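Local coordinates for protein putative L-alanine-DL-glutamate epimerase (Burkholderia xenovorans LB400, PDB 3SN4) that probably acts as a racemase or epimerase of the mandelate racemase/muconate lactonizing enzyme family, binding dicarboxylates such as 2-oxoglutarate beside a magnesium ion, at residues 124-129 with 160-165; 218-223 with 244-249; 267-272 with 288-293; 316-321 with 341-346. One frame throughout, in Å; residues are numbered along the deposited sequence.

Contact 1 of 4, residues 124-129 with 160-165; sequences SHCPTW and RAIKTN. With AKG (2-oxoglutaric acid), chain C.
A cis peptide bond precedes P127, whose CD packs 3.4 Å from T164 OG1, a hydroxyl itself paired with H202. One step earlier the loop is tied to the strand directly: C126 N donates to K163 O at 2.8 Å, nearly straight at 173°, and C126 SG rests 4.0 Å from I162 CG2. One step later T128 OG1 donates to N165 OD1 in a very short hydrogen bond, modelled at 2.5 Å, a length to be read with caution. These two side chains meet at about a right angle, so that T128 CB and CG2 also lie against the amide oxygen. A water gives OD1 a second donor and accepts from H125 N, while N165 ND2 is turned to N221. H125 sits with W129 CH2 over the centre of one ring face and the same water near the rim of the other. Its NE2 donates to 2-oxoglutarate O3 at 3.2 Å, and ND1 is held by D345. K163 reaches the other carboxylate of the ligand, its chain bent at chi3 (81°) so that CE passes 3.6 Å from S124 OG, which is hydrogen-bonded to E343, and NZ gives a 2.7 Å bond to ligand O2; E245 and Y122 also take NZ. Two polar side chains thus grip opposite ends of the dicarboxylate, at the C-terminal end of barrel strands, where enzymes of the enolase superfamily keep their active sites.

Contact 2 of 4, residues 218-223 with 244-249; sequences LDLNFN and VEIDSY. With MG (magnesium ion), chain B; NA (sodium ion), chain E; AKG (2-oxoglutaric acid), chain C.
D219 and E245 cross obliquely, their carboxylates stacked with planes 27° apart, on consecutive parallel strands of a beta-alpha-beta unit, part of the barrel of the enolase superfamily; this end of the contact is tight. E245 N donates to L218 O at 2.7 Å and L220 N to E245 O, so the backbones are locked in register. The nearest carboxylate oxygens, D219 OD2 and E245 OE1, can approach to 3.1 Å because magnesium binds both. E245 OE2 is engaged by K163, and E269, a water and 2-oxoglutarate complete the metal site. That water also bridges D219 OD1 and D247 OD2, and a second links D247 OD2 to N221 ND2. L220 CD1 is pressed to 3.4 Å from V244 CG1, closer than carbons usually pack. Beyond the strands D219 OD1 accepts from N221 N in an Asx turn, and a type II' turn from L220 to N223 carries N221 ND2 to the ligand ketone oxygen in a weak bond. D247 N still reaches N221 O, but from well above the carbonyl plane. The loose side is that of the partly exposed S248 and Y249: the F222 and Y249 rings meet obliquely, R77 of a neighbouring subunit packs on both, and Y249 OH binds sodium at 2.9 Å. Against this, the buried D247 makes a tight CH-pi contact, its CB almost squarely over the F222 ring, 3.4 Å from the centroid.

Contact 3 of 4, residues 267-272 with 288-293; sequences SCETLF and VAIVDT. With NA (sodium ion), chain E; MG (magnesium ion), chain B; AKG (2-oxoglutaric acid), chain C.
I290, E269 and S267 carry this contact between neighbouring parallel strands of the barrel, 265-267 and 288-291, with helix 273-282 as the crossover between them. S267 supplies the backbone link: its O accepts from I290 N at 2.8 Å, nearly straight at 171°, and its N donates more distantly, at 3.3 Å, to V288 O. Its hydroxyl turns back to I246 O on the previous strand. Just past S267 the pairing breaks off, because C268 has a positive phi (93°) and opens a type I turn; C268 O then faces I290 O, two acceptors 3.2 Å apart. A water donates to C268 O and L271 O and accepts from D292 N. I290 packs alongside E269 with its methyl branch, CG2 coming to 3.5 Å from E269 CB, while its other branch points toward the magnesium ligand E245. E269 itself has CG set between its backbone N and carbonyl carbon (chi1 79°) and is extended beyond, which sends the carboxylate away from the strand partner and into the metal site. OE2 binds magnesium at 2.2 Å, and OE1 approaches 2-oxoglutarate O5. The next residue serves a different ion, T270 O being a sodium ligand together with Y249 OH and P78 O of a neighbouring subunit. After strand 288-291, D292 caps helix 293-296 through W295 N and is hydrogen-bonded through OD1 to H318 ND1. Its CB lies 3.3 Å from E269 O, and one water donates both to that carbonyl and to D292 OD1.

Contact 4 of 4, residues 316-321 with 341-346; sequences APHNFY and IMETDI. With AKG (2-oxoglutaric acid), chain C.
The 2-oxoglutarate pocket has one of its walls where H318, N319 and F320 meet E343 and D345, at the ends of the last two strands of the barrel. No backbone-to-backbone hydrogen bond joins the two segments; side chains do the work. N319 N donates to E343 OE1 at 3.0 Å from above the carboxylate plane, and N319 ND2 returns a 2.9 Å bond to E343 O, which lies almost in the plane of the N319 amide. T326 and N329 also hydrogen-bond this amide. The selenomethionine M342 reaches round with CE 3.6 Å from N319 ND2, and its CG packs on P317 CG. Within this double grip E343 O is satisfied, whereas N319 O and E343 N are buried without a partner in the model. The carboxylate of E343 lies beside the H318 ring, nearly coplanar with it, OE1 at the ring edge 3.3 Å from CD2; OE2 is hydrogen-bonded to S124 OG and lies 2.6 Å from ligand O1. H318 NE2 also approaches O1, and D292 holds ND1. F320 takes chi1 of 77°, which lays one ring face against the ligand chain, CE1 to C4 3.4 Å. Its backbone side is met by D345, OD2 being 3.2 Å from F320 CA; a water links D345 OD2 to Y321 O, and OD1 is hydrogen-bonded to H125 ND1. With H318 backed by D292, and E343 at a ligand carboxylate, the site resembles the His-Asp dyad and acidic partner of the mandelate racemase active site.

How the contacts relate
Taken together the four contacts ring one ligand: each touches the 2-oxoglutarate, and successive barrel strands contribute to its pocket. Contact 2 and contact 3, centres 11 Å apart, share the magnesium, the sodium and three metal-bound waters. Contact 1 meets contact 2 through a 2.8 Å salt bridge from K163 NZ to E245 OE2, and contact 4, with its centre also 11 Å from that of contact 1, through probable hydrogen bonds of 2.7 Å, S124 OG to E343 OE2 and H125 ND1 to D345 OD1. D292 OD1 and H318 ND1, 2.8 Å apart, join contacts 3 and 4. Across the ring, contacts 1 and 3 come no nearer than about 5 Å between nearest atoms, as do contacts 2 and 4.

Contact 1 of 4, residues 124-129 with 160-165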
# COMPACT_ATOMS: atom_id res chain seq x y z
N SER A 124 -22.52 -33.42 -0.01
CA SER A 124 -21.16 -33.28 0.44
C SER A 124 -20.60 -34.61 0.86
O SER A 124 -21.36 -35.57 1.07
CB SER A 124 -21.08 -32.30 1.61
OG SER A 124 -19.73 -32.01 1.85
N HIS A 125 -19.26 -34.67 0.94
CA HIS A 125 -18.54 -35.90 1.28
C HIS A 125 -19.00 -37.07 0.42
O HIS A 125 -19.33 -38.14 0.93
CB HIS A 125 -18.70 -36.22 2.77
CG HIS A 125 -18.14 -35.16 3.64
ND1 HIS A 125 -18.92 -34.18 4.21
CD2 HIS A 125 -16.86 -34.88 3.98
CE1 HIS A 125 -18.14 -33.35 4.89
NE2 HIS A 125 -16.89 -33.75 4.77
N CYS A 126 -19.03 -36.82 -0.89
CA CYS A 126 -19.53 -37.76 -1.86
C CYS A 126 -18.43 -38.00 -2.89
O CYS A 126 -18.21 -37.13 -3.76
CB CYS A 126 -20.78 -37.15 -2.51
SG CYS A 126 -21.44 -38.06 -3.95
N PRO A 127 -17.75 -39.17 -2.85
CA PRO A 127 -18.00 -40.39 -2.06
C PRO A 127 -17.20 -40.52 -0.77
O PRO A 127 -17.04 -41.62 -0.26
CB PRO A 127 -17.60 -41.49 -3.04
CG PRO A 127 -16.56 -40.86 -3.95
CD PRO A 127 -16.60 -39.36 -3.75
N THR A 128 -16.73 -39.40 -0.23
CA THR A 128 -15.86 -39.39 0.95
C THR A 128 -16.36 -40.25 2.13
O THR A 128 -15.59 -41.03 2.68
CB THR A 128 -15.61 -37.95 1.41
OG1 THR A 128 -15.26 -37.16 0.26
CG2 THR A 128 -14.50 -37.92 2.49
N TRP A 129 -17.63 -40.12 2.49
CA TRP A 129 -18.18 -40.86 3.62
C TRP A 129 -18.19 -42.39 3.33
O TRP A 129 -17.88 -43.21 4.21
CB TRP A 129 -19.60 -40.37 3.93
CG TRP A 129 -19.77 -39.19 4.93
CD1 TRP A 129 -20.98 -38.70 5.41
CD2 TRP A 129 -18.75 -38.39 5.57
NE1 TRP A 129 -20.77 -37.67 6.28
CE2 TRP A 129 -19.42 -37.44 6.39
CE3 TRP A 129 -17.35 -38.36 5.51
CZ2 TRP A 129 -18.75 -36.48 7.15
CZ3 TRP A 129 -16.67 -37.40 6.27
CH2 TRP A 129 -17.37 -36.47 7.07
N ARG A 160 -27.83 -31.56 -7.78
CA ARG A 160 -27.26 -30.68 -8.79
C ARG A 160 -25.75 -30.55 -8.67
O ARG A 160 -25.09 -30.09 -9.59
CB ARG A 160 -27.92 -29.32 -8.67
CG ARG A 160 -29.41 -29.40 -8.84
CD ARG A 160 -30.07 -28.09 -8.51
NE ARG A 160 -31.51 -28.23 -8.64
CZ ARG A 160 -32.37 -27.22 -8.56
NH1 ARG A 160 -31.92 -25.98 -8.34
NH2 ARG A 160 -33.66 -27.46 -8.70
N ALA A 161 -25.22 -30.98 -7.54
CA ALA A 161 -23.81 -30.79 -7.21
C ALA A 161 -23.36 -31.80 -6.17
O ALA A 161 -24.16 -32.25 -5.37
CB ALA A 161 -23.56 -29.35 -6.70
N ILE A 162 -22.08 -32.17 -6.22
CA ILE A 162 -21.47 -33.11 -5.28
C ILE A 162 -20.08 -32.58 -4.88
O ILE A 162 -19.45 -31.86 -5.67
CB ILE A 162 -21.35 -34.55 -5.87
CG1 ILE A 162 -20.38 -34.60 -7.05
CG2 ILE A 162 -22.72 -35.10 -6.28
CD1 ILE A 162 -20.28 -35.98 -7.67
N LYS A 163 -19.62 -32.92 -3.68
CA LYS A 163 -18.28 -32.51 -3.22
C LYS A 163 -17.47 -33.71 -2.74
O LYS A 163 -17.93 -34.48 -1.89
CB LYS A 163 -18.35 -31.48 -2.09
CG LYS A 163 -17.00 -30.80 -1.85
CD LYS A 163 -17.07 -29.55 -0.96
CE LYS A 163 -17.12 -29.91 0.54
NZ LYS A 163 -17.49 -28.74 1.39
N THR A 164 -16.24 -33.82 -3.26
CA THR A 164 -15.31 -34.88 -2.88
C THR A 164 -14.06 -34.28 -2.27
O THR A 164 -13.90 -33.05 -2.20
CB THR A 164 -14.95 -35.73 -4.10
OG1 THR A 164 -14.28 -36.93 -3.67
CG2 THR A 164 -14.10 -34.93 -5.09
N ASN A 165 -13.19 -35.16 -1.80
CA ASN A 165 -11.93 -34.78 -1.14
C ASN A 165 -10.75 -35.44 -1.87
O ASN A 165 -10.84 -35.62 -3.07
CB ASN A 165 -11.98 -35.13 0.34
CG ASN A 165 -13.15 -34.50 1.03
OD1 ASN A 165 -14.29 -34.99 0.92
ND2 ASN A 165 -12.90 -33.41 1.76
C1 AKG C . -16.55 -29.58 4.90
O1 AKG C . -17.64 -30.09 5.27
O2 AKG C . -16.50 -28.80 3.90
C2 AKG C . -15.29 -29.85 5.66
O5 AKG C . -14.21 -29.50 5.21
C3 AKG C . -15.27 -30.50 7.03
C4 AKG C . -15.01 -32.01 7.14
C5 AKG C . -13.81 -32.67 6.48
O3 AKG C . -13.87 -32.85 5.24
O4 AKG C . -12.84 -33.07 7.19
O HOH W 1 -16.61 -33.29 0.81

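Contact 2 of 4, residues 218-223 with 244-249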
# COMPACT_ATOMS: atom_id res chain seq x y z
N LEU A 218 -14.52 -29.56 -5.14
CA LEU A 218 -13.36 -30.24 -4.58
C LEU A 218 -12.93 -29.53 -3.30
O LEU A 218 -12.73 -28.31 -3.31
CB LEU A 218 -12.22 -30.27 -5.59
CG LEU A 218 -10.88 -30.92 -5.22
CD1 LEU A 218 -10.99 -32.43 -4.90
CD2 LEU A 218 -9.90 -30.68 -6.34
N ASP A 219 -12.81 -30.30 -2.21
CA ASP A 219 -12.32 -29.77 -0.94
C ASP A 219 -10.94 -30.32 -0.66
O ASP A 219 -10.75 -31.55 -0.60
CB ASP A 219 -13.29 -30.10 0.19
CG ASP A 219 -13.06 -29.29 1.46
OD1 ASP A 219 -11.99 -28.66 1.66
OD2 ASP A 219 -13.99 -29.30 2.30
N LEU A 220 -9.98 -29.41 -0.53
CA LEU A 220 -8.59 -29.72 -0.20
C LEU A 220 -8.25 -29.44 1.27
O LEU A 220 -7.13 -29.72 1.72
CB LEU A 220 -7.66 -28.94 -1.13
CG LEU A 220 -7.92 -29.12 -2.66
CD1 LEU A 220 -7.04 -28.13 -3.48
CD2 LEU A 220 -7.67 -30.57 -3.07
N ASN A 221 -9.22 -28.91 2.02
CA ASN A 221 -9.11 -28.68 3.48
C ASN A 221 -7.76 -27.99 3.79
O ASN A 221 -7.41 -27.05 3.08
CB ASN A 221 -9.29 -29.98 4.27
CG ASN A 221 -10.65 -30.61 4.07
OD1 ASN A 221 -10.80 -31.53 3.27
ND2 ASN A 221 -11.64 -30.12 4.80
N PHE A 222 -7.03 -28.44 4.81
CA PHE A 222 -5.73 -27.88 5.16
C PHE A 222 -4.58 -28.79 4.65
O PHE A 222 -3.50 -28.84 5.28
CB PHE A 222 -5.57 -27.77 6.69
CG PHE A 222 -6.45 -26.74 7.37
CD1 PHE A 222 -5.97 -25.44 7.60
CD2 PHE A 222 -7.69 -27.09 7.88
CE1 PHE A 222 -6.75 -24.48 8.29
CE2 PHE A 222 -8.49 -26.16 8.56
CZ PHE A 222 -8.00 -24.84 8.79
N ASN A 223 -4.77 -29.47 3.52
CA ASN A 223 -3.85 -30.56 3.15
C ASN A 223 -2.63 -30.21 2.32
O ASN A 223 -1.90 -31.11 1.87
CB ASN A 223 -4.65 -31.69 2.49
CG ASN A 223 -5.56 -32.40 3.49
OD1 ASN A 223 -5.15 -32.70 4.63
ND2 ASN A 223 -6.78 -32.69 3.07
N VAL A 244 -13.07 -24.91 -5.68
CA VAL A 244 -12.02 -25.62 -4.96
C VAL A 244 -11.89 -24.95 -3.60
O VAL A 244 -11.69 -23.74 -3.50
CB VAL A 244 -10.69 -25.60 -5.67
CG1 VAL A 244 -9.65 -26.43 -4.90
CG2 VAL A 244 -10.81 -26.13 -7.11
N GLU A 245 -12.02 -25.77 -2.56
CA GLU A 245 -12.11 -25.32 -1.20
C GLU A 245 -10.77 -25.54 -0.55
O GLU A 245 -10.19 -26.63 -0.62
CB GLU A 245 -13.19 -26.12 -0.51
CG GLU A 245 -13.69 -25.61 0.84
CD GLU A 245 -14.97 -26.35 1.26
OE1 GLU A 245 -15.19 -26.50 2.46
OE2 GLU A 245 -15.75 -26.80 0.38
N ILE A 246 -10.26 -24.48 0.08
CA ILE A 246 -8.91 -24.48 0.64
C ILE A 246 -8.99 -23.73 1.96
O ILE A 246 -9.37 -22.56 2.00
CB ILE A 246 -7.92 -23.76 -0.29
CG1 ILE A 246 -7.72 -24.55 -1.59
CG2 ILE A 246 -6.54 -23.53 0.39
CD1 ILE A 246 -6.96 -23.77 -2.68
N ASP A 247 -8.63 -24.40 3.05
CA ASP A 247 -8.51 -23.72 4.32
C ASP A 247 -7.08 -23.28 4.60
O ASP A 247 -6.14 -24.05 4.38
CB ASP A 247 -9.00 -24.60 5.44
CG ASP A 247 -10.44 -24.98 5.28
OD1 ASP A 247 -11.30 -24.07 5.17
OD2 ASP A 247 -10.69 -26.19 5.28
N SER A 248 -6.93 -22.07 5.11
CA SER A 248 -5.63 -21.44 5.28
C SER A 248 -5.71 -20.38 6.33
O SER A 248 -6.71 -19.66 6.41
CB SER A 248 -5.16 -20.77 3.97
OG SER A 248 -3.91 -20.12 4.19
N TYR A 249 -4.66 -20.29 7.14
CA TYR A 249 -4.50 -19.18 8.08
C TYR A 249 -3.55 -18.13 7.54
O TYR A 249 -3.03 -17.30 8.30
CB TYR A 249 -4.06 -19.69 9.43
CG TYR A 249 -5.11 -20.55 10.06
CD1 TYR A 249 -6.43 -20.10 10.18
CD2 TYR A 249 -4.82 -21.83 10.51
CE1 TYR A 249 -7.41 -20.90 10.76
CE2 TYR A 249 -5.80 -22.63 11.11
CZ TYR A 249 -7.08 -22.17 11.22
OH TYR A 249 -8.04 -22.96 11.82
MG MG B . -14.42 -27.90 3.83
NA NA E . -9.90 -21.32 13.30
C1 AKG C . -16.55 -29.58 4.90
O1 AKG C . -17.64 -30.09 5.27
O2 AKG C . -16.50 -28.80 3.90
C2 AKG C . -15.29 -29.85 5.66
O5 AKG C . -14.21 -29.50 5.21
C3 AKG C . -15.27 -30.50 7.03
C4 AKG C . -15.01 -32.01 7.14
C5 AKG C . -13.81 -32.67 6.48
O3 AKG C . -13.87 -32.85 5.24
O4 AKG C . -12.84 -33.07 7.19
O HOH W 2 -12.51 -27.20 3.85
O HOH W 3 -11.21 -28.09 6.79
O HOH W 4 -9.85 -21.15 15.78
O HOH W 5 -9.16 -18.86 13.23

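Contact 3 of 4, residues 267-272 with 288-293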
# COMPACT_ATOMS: atom_id res chain seq x y z
N SER A 267 -13.31 -20.76 0.98
CA SER A 267 -12.56 -20.96 2.22
C SER A 267 -13.38 -20.37 3.37
O SER A 267 -14.51 -19.96 3.17
CB SER A 267 -11.19 -20.25 2.15
OG SER A 267 -10.33 -20.60 3.25
N CYS A 268 -12.75 -20.36 4.55
CA CYS A 268 -13.21 -19.66 5.76
C CYS A 268 -14.06 -20.46 6.75
O CYS A 268 -14.51 -19.88 7.74
CB CYS A 268 -13.96 -18.39 5.43
SG CYS A 268 -13.09 -17.28 4.27
N GLU A 269 -14.29 -21.75 6.51
CA GLU A 269 -15.20 -22.54 7.34
C GLU A 269 -14.80 -22.60 8.80
O GLU A 269 -15.62 -22.93 9.68
CB GLU A 269 -15.38 -23.97 6.79
CG GLU A 269 -14.24 -24.94 7.10
CD GLU A 269 -14.34 -26.28 6.37
OE1 GLU A 269 -13.74 -27.26 6.89
OE2 GLU A 269 -14.99 -26.37 5.30
N THR A 270 -13.52 -22.36 9.09
CA THR A 270 -13.05 -22.45 10.46
C THR A 270 -12.92 -21.10 11.13
O THR A 270 -12.42 -21.04 12.24
CB THR A 270 -11.66 -23.21 10.56
OG1 THR A 270 -10.64 -22.46 9.91
CG2 THR A 270 -11.75 -24.61 9.96
N LEU A 271 -13.38 -20.03 10.50
CA LEU A 271 -13.14 -18.70 11.02
C LEU A 271 -14.29 -18.18 11.86
O LEU A 271 -15.46 -18.53 11.61
CB LEU A 271 -12.90 -17.74 9.87
CG LEU A 271 -11.73 -18.04 8.95
CD1 LEU A 271 -11.58 -16.87 7.97
CD2 LEU A 271 -10.45 -18.27 9.73
N PHE A 272 -13.95 -17.29 12.79
CA PHE A 272 -14.92 -16.69 13.74
C PHE A 272 -15.02 -15.17 13.66
O PHE A 272 -14.05 -14.46 13.91
CB PHE A 272 -14.53 -17.03 15.18
CG PHE A 272 -14.56 -18.51 15.51
CD1 PHE A 272 -15.67 -19.07 16.12
CD2 PHE A 272 -13.46 -19.32 15.25
CE1 PHE A 272 -15.68 -20.41 16.42
CE2 PHE A 272 -13.49 -20.66 15.55
CZ PHE A 272 -14.60 -21.19 16.14
N VAL A 288 -15.99 -17.51 -2.72
CA VAL A 288 -17.06 -17.84 -1.79
C VAL A 288 -16.57 -17.98 -0.34
O VAL A 288 -15.58 -18.65 -0.11
CB VAL A 288 -17.70 -19.17 -2.22
CG1 VAL A 288 -18.76 -19.58 -1.24
CG2 VAL A 288 -18.27 -19.04 -3.65
N ALA A 289 -17.27 -17.36 0.61
CA ALA A 289 -16.99 -17.50 2.02
C ALA A 289 -17.90 -18.55 2.64
O ALA A 289 -19.13 -18.43 2.63
CB ALA A 289 -17.14 -16.17 2.77
N ILE A 290 -17.28 -19.59 3.18
CA ILE A 290 -18.00 -20.64 3.91
C ILE A 290 -18.12 -20.16 5.35
O ILE A 290 -17.13 -19.75 5.95
CB ILE A 290 -17.28 -21.99 3.79
CG1 ILE A 290 -17.33 -22.44 2.31
CG2 ILE A 290 -17.97 -23.06 4.68
CD1 ILE A 290 -16.36 -23.57 1.92
N VAL A 291 -19.33 -20.16 5.89
CA VAL A 291 -19.56 -19.68 7.24
C VAL A 291 -20.06 -20.84 8.07
O VAL A 291 -21.04 -21.49 7.71
CB VAL A 291 -20.58 -18.53 7.27
CG1 VAL A 291 -20.80 -18.01 8.69
CG2 VAL A 291 -20.15 -17.39 6.34
N ASP A 292 -19.38 -21.10 9.18
CA ASP A 292 -19.86 -22.09 10.14
C ASP A 292 -20.72 -21.44 11.23
O ASP A 292 -20.22 -20.88 12.23
CB ASP A 292 -18.71 -22.88 10.75
CG ASP A 292 -19.18 -24.18 11.39
OD1 ASP A 292 -18.49 -25.22 11.22
OD2 ASP A 292 -20.25 -24.16 12.03
N THR A 293 -22.02 -21.53 11.02
CA THR A 293 -23.00 -20.93 11.89
C THR A 293 -23.21 -21.78 13.14
O THR A 293 -23.69 -21.27 14.17
CB THR A 293 -24.36 -20.77 11.17
OG1 THR A 293 -25.05 -22.02 11.22
CG2 THR A 293 -24.19 -20.32 9.71
NA NA E . -9.90 -21.32 13.30
MG MG B . -14.42 -27.90 3.83
C1 AKG C . -16.55 -29.58 4.90
O1 AKG C . -17.64 -30.09 5.27
O2 AKG C . -16.50 -28.80 3.90
C2 AKG C . -15.29 -29.85 5.66
O5 AKG C . -14.21 -29.50 5.21
C3 AKG C . -15.27 -30.50 7.03
C4 AKG C . -15.01 -32.01 7.14
C5 AKG C . -13.81 -32.67 6.48
O3 AKG C . -13.87 -32.85 5.24
O4 AKG C . -12.84 -33.07 7.19
O HOH W 6 -16.87 -19.83 9.47
O HOH W 7 -15.40 -25.48 10.81
O HOH W 2 -12.51 -27.20 3.85
O HOH W 4 -9.85 -21.15 15.78
O HOH W 5 -9.16 -18.86 13.23

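Contact 4 of 4, residues 316-321 with 341-346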
# COMPACT_ATOMS: atom_id res chain seq x y z
N ALA A 316 -21.78 -19.68 1.97
CA ALA A 316 -22.29 -21.03 2.05
C ALA A 316 -22.14 -21.54 3.47
O ALA A 316 -21.04 -21.53 4.02
CB ALA A 316 -21.51 -21.94 1.07
N PRO A 317 -23.24 -22.01 4.07
CA PRO A 317 -23.08 -22.62 5.40
C PRO A 317 -22.26 -23.90 5.38
O PRO A 317 -22.37 -24.73 4.44
CB PRO A 317 -24.51 -22.95 5.84
CG PRO A 317 -25.34 -22.80 4.68
CD PRO A 317 -24.62 -22.11 3.57
N HIS A 318 -21.47 -24.05 6.43
CA HIS A 318 -20.75 -25.28 6.71
C HIS A 318 -21.68 -26.21 7.46
O HIS A 318 -22.10 -25.90 8.57
CB HIS A 318 -19.56 -24.95 7.59
CG HIS A 318 -18.55 -26.04 7.68
ND1 HIS A 318 -17.67 -26.14 8.73
CD2 HIS A 318 -18.31 -27.09 6.87
CE1 HIS A 318 -16.89 -27.19 8.54
NE2 HIS A 318 -17.27 -27.79 7.43
N ASN A 319 -22.00 -27.34 6.85
CA ASN A 319 -23.02 -28.23 7.38
C ASN A 319 -22.65 -29.67 7.09
O ASN A 319 -22.90 -30.17 5.98
CB ASN A 319 -24.35 -27.89 6.72
CG ASN A 319 -25.50 -28.65 7.30
OD1 ASN A 319 -25.69 -28.65 8.52
ND2 ASN A 319 -26.28 -29.31 6.44
N PHE A 320 -22.04 -30.33 8.08
CA PHE A 320 -21.66 -31.73 7.93
C PHE A 320 -21.84 -32.55 9.20
O PHE A 320 -21.06 -33.48 9.50
CB PHE A 320 -20.22 -31.86 7.37
CG PHE A 320 -19.12 -31.61 8.38
CD1 PHE A 320 -18.25 -32.64 8.74
CD2 PHE A 320 -18.92 -30.36 8.93
CE1 PHE A 320 -17.22 -32.42 9.68
CE2 PHE A 320 -17.88 -30.14 9.87
CZ PHE A 320 -17.04 -31.18 10.23
N TYR A 321 -22.90 -32.23 9.93
CA TYR A 321 -23.21 -32.93 11.15
C TYR A 321 -24.58 -33.65 11.05
O TYR A 321 -24.85 -34.31 10.05
CB TYR A 321 -23.14 -31.93 12.31
CG TYR A 321 -21.99 -30.94 12.25
CD1 TYR A 321 -20.78 -31.18 12.91
CD2 TYR A 321 -22.14 -29.73 11.56
CE1 TYR A 321 -19.72 -30.22 12.86
CE2 TYR A 321 -21.10 -28.76 11.52
CZ TYR A 321 -19.89 -29.01 12.18
OH TYR A 321 -18.87 -28.06 12.12
N ILE A 341 -25.01 -21.50 -2.04
CA ILE A 341 -25.55 -22.86 -2.07
C ILE A 341 -25.48 -23.38 -0.62
O ILE A 341 -24.78 -22.78 0.21
CB ILE A 341 -24.69 -23.76 -3.01
CG1 ILE A 341 -25.37 -25.10 -3.29
CG2 ILE A 341 -23.30 -23.97 -2.42
CD1 ILE A 341 -24.75 -25.85 -4.50
N MSE A 342 -26.16 -24.49 -0.32
CA MSE A 342 -26.04 -25.11 1.00
C MSE A 342 -25.44 -26.50 0.95
O MSE A 342 -25.79 -27.33 0.11
CB MSE A 342 -27.38 -25.23 1.71
CG MSE A 342 -27.20 -25.80 3.17
SE MSE A 342 -28.66 -25.32 4.14
CE MSE A 342 -28.59 -26.79 5.47
N GLU A 343 -24.54 -26.74 1.90
CA GLU A 343 -23.90 -28.04 2.05
C GLU A 343 -24.84 -28.96 2.79
O GLU A 343 -25.49 -28.58 3.76
CB GLU A 343 -22.63 -27.92 2.87
CG GLU A 343 -21.89 -29.23 3.08
CD GLU A 343 -20.55 -29.07 3.78
OE1 GLU A 343 -20.35 -28.05 4.50
OE2 GLU A 343 -19.69 -29.97 3.60
N THR A 344 -24.87 -30.20 2.37
CA THR A 344 -25.53 -31.21 3.17
C THR A 344 -24.96 -32.59 2.91
O THR A 344 -24.61 -32.89 1.79
CB THR A 344 -27.03 -31.18 2.91
OG1 THR A 344 -27.67 -31.77 4.04
CG2 THR A 344 -27.41 -31.93 1.63
N ASP A 345 -24.89 -33.41 3.95
CA ASP A 345 -24.48 -34.81 3.82
C ASP A 345 -25.72 -35.66 3.57
O ASP A 345 -26.60 -35.80 4.41
CB ASP A 345 -23.74 -35.29 5.06
CG ASP A 345 -22.33 -34.67 5.22
OD1 ASP A 345 -21.63 -34.38 4.20
OD2 ASP A 345 -21.89 -34.53 6.39
N ILE A 346 -25.79 -36.25 2.39
CA ILE A 346 -26.97 -37.02 2.05
C ILE A 346 -26.85 -38.44 2.60
O ILE A 346 -27.86 -39.08 2.93
CB ILE A 346 -27.25 -36.93 0.53
CG1 ILE A 346 -27.58 -35.46 0.17
CG2 ILE A 346 -28.41 -37.87 0.09
CD1 ILE A 346 -28.93 -35.00 0.69
C1 AKG C . -16.55 -29.58 4.90
O1 AKG C . -17.64 -30.09 5.27
O2 AKG C . -16.50 -28.80 3.90
C2 AKG C . -15.29 -29.85 5.66
O5 AKG C . -14.21 -29.50 5.21
C3 AKG C . -15.27 -30.50 7.03
C4 AKG C . -15.01 -32.01 7.14
C5 AKG C . -13.81 -32.67 6.48
O3 AKG C . -13.87 -32.85 5.24
O4 AKG C . -12.84 -33.07 7.19
O HOH W 8 -23.41 -35.68 8.42